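Long-range contact in Exo-beta-1,4-mannosidase (Rhizomucor miehei, PDB 4LYP), which probably cleaves beta-linked mannose from the non-reducing ends of mannosides and manno-oligosaccharides, and can transfer the sugar in transglycosylation, as a family 5 TIM-barrel enzyme: residues Ser387-Thr399 with Gly411-Ser425. Residues are numbered along the deposited sequence; the frame is centred on the assembly and turned at random.
Sequences SNFWAYGGEGRST and GDPPHEPHGWYSVYS
Trp390, Tyr424 and Ser425 bury the most surface where Ser387-Thr399 meets Gly411-Ser425, and they show how a barrel strand's C-terminal end can be tied to the loop after it. The indole of Trp390 is wedged at its edge against Pro413 and Tyr421 CB, CZ2 lying 3.6 Å from Pro413 CG. Its chi1 of 178° swings the ring out beside the carbonyl carbon, toward Pro413, while NE1 donates to a water that also bonds Asp412 and Glu416. A cis peptide bond joins Trp390 to Ala391. Beyond it the backbones pair in parallel: Val423 N donates to Ala391 O at 2.9 Å, Gly393 N to Val423 O at 2.7 Å, and a beta bulge then shifts the register. The Tyr424 ring carries Arg397 CD over its face, a CH-pi contact 4.0 Å from the ring centroid. The bent Arg397 chain (chi2 -72°) returns its guanidinium over Tyr424 CB, where NH1 grips Gly394 O and Gly396 O. In the guanidinium plane, NH2 reaches Ser425 OG at 3.2 Å; that hydroxyl donates to Glu395 OE2, itself held by Gln87. Glu416 lines the pocket that binds guanidine, and Tyr421 OH bonds Asn296 of the same pocket. Strand 423-424 pairs in parallel alongside the C-terminal part of strand 386-394, which itself pairs in parallel with strand 53-61, and helix 362-380 packs on Phe389 and Val423 through Tyr368.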
# COMPACT_ATOMS: atom_id res chain seq x y z
N SER A 387 -7.43 6.65 -5.90
CA SER A 387 -5.99 6.49 -5.76
C SER A 387 -5.59 6.53 -4.28
O SER A 387 -6.35 7.03 -3.41
CB SER A 387 -5.24 7.61 -6.52
OG SER A 387 -5.63 8.89 -6.04
N ASN A 388 -4.37 6.05 -4.03
CA ASN A 388 -3.76 6.15 -2.69
C ASN A 388 -2.36 6.66 -2.91
O ASN A 388 -1.46 5.92 -3.39
CB ASN A 388 -3.69 4.82 -1.94
CG ASN A 388 -5.01 4.15 -1.78
OD1 ASN A 388 -5.60 3.65 -2.75
ND2 ASN A 388 -5.52 4.10 -0.53
N PHE A 389 -2.07 7.95 -2.62
CA PHE A 389 -0.69 8.44 -2.76
C PHE A 389 0.21 7.69 -1.77
O PHE A 389 -0.22 7.24 -0.69
CB PHE A 389 -0.62 9.96 -2.57
CG PHE A 389 -0.95 10.42 -1.18
CD1 PHE A 389 0.06 10.57 -0.23
CD2 PHE A 389 -2.23 10.75 -0.79
CE1 PHE A 389 -0.21 10.95 1.10
CE2 PHE A 389 -2.53 11.15 0.49
CZ PHE A 389 -1.52 11.28 1.42
N TRP A 390 1.48 7.53 -2.20
CA TRP A 390 2.50 6.86 -1.36
C TRP A 390 3.53 7.92 -0.98
O TRP A 390 4.25 8.38 -1.84
CB TRP A 390 3.15 5.75 -2.15
CG TRP A 390 4.22 5.09 -1.32
CD1 TRP A 390 5.49 5.59 -0.99
CD2 TRP A 390 4.08 3.85 -0.60
NE1 TRP A 390 6.11 4.74 -0.12
CE2 TRP A 390 5.28 3.66 0.17
CE3 TRP A 390 3.05 2.87 -0.51
CZ2 TRP A 390 5.50 2.52 0.97
CZ3 TRP A 390 3.26 1.75 0.31
CH2 TRP A 390 4.48 1.58 1.03
N ALA A 391 3.53 8.34 0.31
CA ALA A 391 2.73 7.82 1.42
C ALA A 391 2.67 8.97 2.45
O ALA A 391 3.47 9.89 2.41
CB ALA A 391 3.32 6.57 2.05
N TYR A 392 1.74 8.87 3.38
CA TYR A 392 1.59 9.94 4.36
C TYR A 392 2.64 9.81 5.46
O TYR A 392 2.71 8.79 6.12
CB TYR A 392 0.18 9.97 4.95
CG TYR A 392 -0.06 11.23 5.77
CD1 TYR A 392 0.09 12.49 5.17
CD2 TYR A 392 -0.42 11.18 7.11
CE1 TYR A 392 -0.14 13.63 5.89
CE2 TYR A 392 -0.67 12.35 7.84
CZ TYR A 392 -0.50 13.58 7.20
OH TYR A 392 -0.68 14.75 7.89
N GLY A 393 3.45 10.84 5.63
CA GLY A 393 4.46 10.89 6.71
C GLY A 393 3.97 11.52 7.96
O GLY A 393 4.50 11.25 9.04
N GLY A 394 2.97 12.41 7.89
CA GLY A 394 2.36 12.93 9.13
C GLY A 394 3.35 13.79 9.90
O GLY A 394 3.93 14.75 9.38
N GLU A 395 3.49 13.47 11.18
CA GLU A 395 4.33 14.17 12.14
C GLU A 395 5.76 13.65 12.08
O GLU A 395 6.66 14.26 12.70
CB GLU A 395 3.76 14.02 13.53
CG GLU A 395 2.39 14.62 13.69
CD GLU A 395 2.43 16.13 13.58
OE1 GLU A 395 3.02 16.80 14.48
OE2 GLU A 395 2.05 16.63 12.55
N GLY A 396 6.02 12.52 11.44
CA GLY A 396 7.41 12.05 11.33
C GLY A 396 8.23 12.96 10.45
O GLY A 396 7.68 13.67 9.59
N ARG A 397 9.57 12.98 10.61
CA ARG A 397 10.43 13.78 9.77
C ARG A 397 11.72 13.02 9.58
O ARG A 397 12.23 12.37 10.55
CB ARG A 397 10.79 15.15 10.44
CG ARG A 397 9.57 16.07 10.61
CD ARG A 397 9.10 16.65 9.24
NE ARG A 397 8.01 17.63 9.41
CZ ARG A 397 6.72 17.33 9.63
NH1 ARG A 397 6.31 16.09 9.72
NH2 ARG A 397 5.77 18.28 9.64
N SER A 398 12.35 13.12 8.42
CA SER A 398 13.55 12.35 8.14
C SER A 398 14.75 12.83 8.94
O SER A 398 15.78 12.12 8.96
CB SER A 398 13.84 12.42 6.68
OG SER A 398 13.97 13.75 6.23
N THR A 399 14.65 14.01 9.60
CA THR A 399 15.76 14.54 10.39
C THR A 399 15.66 14.05 11.84
O THR A 399 16.57 14.36 12.61
CB THR A 399 15.69 16.09 10.34
OG1 THR A 399 14.38 16.48 10.79
CG2 THR A 399 16.02 16.63 8.96
N GLY A 411 6.58 7.91 5.97
CA GLY A 411 5.96 7.18 4.86
C GLY A 411 6.94 6.31 4.05
O GLY A 411 6.46 5.58 3.16
N ASP A 412 8.24 6.42 4.29
CA ASP A 412 9.25 5.68 3.56
C ASP A 412 9.69 4.47 4.36
O ASP A 412 10.20 4.64 5.49
CB ASP A 412 10.45 6.59 3.27
CG ASP A 412 9.95 7.85 2.57
OD1 ASP A 412 9.56 7.78 1.40
OD2 ASP A 412 9.91 8.93 3.24
N PRO A 413 9.54 3.25 3.87
CA PRO A 413 10.00 2.08 4.65
C PRO A 413 11.52 2.05 4.75
O PRO A 413 12.23 2.74 4.03
CB PRO A 413 9.41 0.87 3.84
CG PRO A 413 8.35 1.44 2.93
CD PRO A 413 8.85 2.84 2.62
N PRO A 414 12.01 1.19 5.65
CA PRO A 414 13.43 1.29 6.07
C PRO A 414 14.41 0.64 5.07
O PRO A 414 15.59 0.55 5.38
CB PRO A 414 13.47 0.61 7.39
CG PRO A 414 12.30 -0.35 7.39
CD PRO A 414 11.20 0.39 6.63
N HIS A 415 13.93 0.21 3.91
CA HIS A 415 14.81 -0.19 2.82
C HIS A 415 15.13 1.01 1.89
O HIS A 415 15.90 0.83 0.93
CB HIS A 415 14.25 -1.34 2.01
CG HIS A 415 13.08 -0.93 1.17
ND1 HIS A 415 12.09 -0.10 1.65
CD2 HIS A 415 12.79 -1.23 -0.15
CE1 HIS A 415 11.22 0.10 0.66
NE2 HIS A 415 11.61 -0.57 -0.42
N GLU A 416 14.56 2.19 2.18
CA GLU A 416 14.72 3.38 1.36
C GLU A 416 15.13 4.52 2.22
O GLU A 416 14.90 4.54 3.42
CB GLU A 416 13.33 3.71 0.74
CG GLU A 416 13.04 2.79 -0.44
CD GLU A 416 11.62 2.83 -0.96
OE1 GLU A 416 10.72 3.46 -0.37
OE2 GLU A 416 11.42 2.27 -2.06
N PRO A 417 15.70 5.60 1.60
CA PRO A 417 16.09 6.76 2.39
C PRO A 417 14.91 7.37 3.10
O PRO A 417 13.83 7.63 2.51
CB PRO A 417 16.68 7.71 1.33
CG PRO A 417 17.12 6.78 0.23
CD PRO A 417 16.05 5.70 0.19
N HIS A 418 15.07 7.75 4.36
CA HIS A 418 14.03 8.44 5.07
C HIS A 418 13.71 9.70 4.32
O HIS A 418 14.58 10.49 4.00
CB HIS A 418 14.42 8.80 6.51
CG HIS A 418 14.90 7.66 7.32
ND1 HIS A 418 14.39 6.37 7.29
CD2 HIS A 418 15.88 7.66 8.31
CE1 HIS A 418 15.05 5.62 8.20
NE2 HIS A 418 15.97 6.41 8.79
N GLY A 419 12.40 9.98 4.11
CA GLY A 419 12.00 11.24 3.51
C GLY A 419 11.99 11.28 2.02
O GLY A 419 11.72 12.34 1.44
N TRP A 420 12.23 10.16 1.32
CA TRP A 420 12.19 10.17 -0.14
C TRP A 420 10.83 10.65 -0.68
O TRP A 420 10.79 11.62 -1.47
CB TRP A 420 12.54 8.78 -0.66
CG TRP A 420 12.74 8.63 -2.13
CD1 TRP A 420 12.89 9.65 -3.09
CD2 TRP A 420 12.83 7.40 -2.85
NE1 TRP A 420 13.09 9.09 -4.34
CE2 TRP A 420 13.06 7.72 -4.21
CE3 TRP A 420 12.74 6.05 -2.49
CZ2 TRP A 420 13.22 6.73 -5.21
CZ3 TRP A 420 12.89 5.07 -3.49
CH2 TRP A 420 13.12 5.40 -4.80
N TYR A 421 9.76 9.98 -0.27
CA TYR A 421 8.45 10.20 -0.89
C TYR A 421 7.43 10.70 0.14
O TYR A 421 6.32 11.11 -0.27
CB TYR A 421 7.95 8.86 -1.49
CG TYR A 421 8.70 8.43 -2.74
CD1 TYR A 421 8.95 9.35 -3.73
CD2 TYR A 421 9.07 7.12 -2.93
CE1 TYR A 421 9.53 8.94 -4.96
CE2 TYR A 421 9.61 6.69 -4.12
CZ TYR A 421 9.81 7.61 -5.13
OH TYR A 421 10.30 7.26 -6.40
N SER A 422 7.74 10.72 1.44
CA SER A 422 6.73 11.12 2.47
C SER A 422 6.13 12.43 2.14
O SER A 422 6.78 13.41 1.78
CB SER A 422 7.44 11.25 3.80
OG SER A 422 7.73 9.99 4.41
N VAL A 423 4.81 12.48 2.41
CA VAL A 423 4.07 13.76 2.47
C VAL A 423 3.94 14.09 3.94
O VAL A 423 3.27 13.40 4.70
CB VAL A 423 2.66 13.59 1.86
CG1 VAL A 423 1.85 14.89 2.04
CG2 VAL A 423 2.71 13.26 0.36
N TYR A 424 4.58 15.22 4.36
CA TYR A 424 4.50 15.63 5.76
C TYR A 424 3.24 16.43 6.01
O TYR A 424 2.65 17.03 5.09
CB TYR A 424 5.74 16.42 6.15
CG TYR A 424 7.00 15.63 5.96
CD1 TYR A 424 7.22 14.44 6.65
CD2 TYR A 424 7.99 16.08 5.11
CE1 TYR A 424 8.40 13.71 6.53
CE2 TYR A 424 9.18 15.38 4.95
CZ TYR A 424 9.40 14.20 5.71
OH TYR A 424 10.60 13.51 5.62
N SER A 425 2.86 16.52 7.31
CA SER A 425 1.61 17.19 7.68
C SER A 425 1.47 18.61 7.21
O SER A 425 0.33 19.06 6.99
CB SER A 425 1.51 17.16 9.21
OG SER A 425 2.64 17.76 9.78
O HOH W 1 8.85 5.39 0.19
O HOH W 2 5.15 10.74 -2.84
O HOH W 3 -2.03 17.67 7.90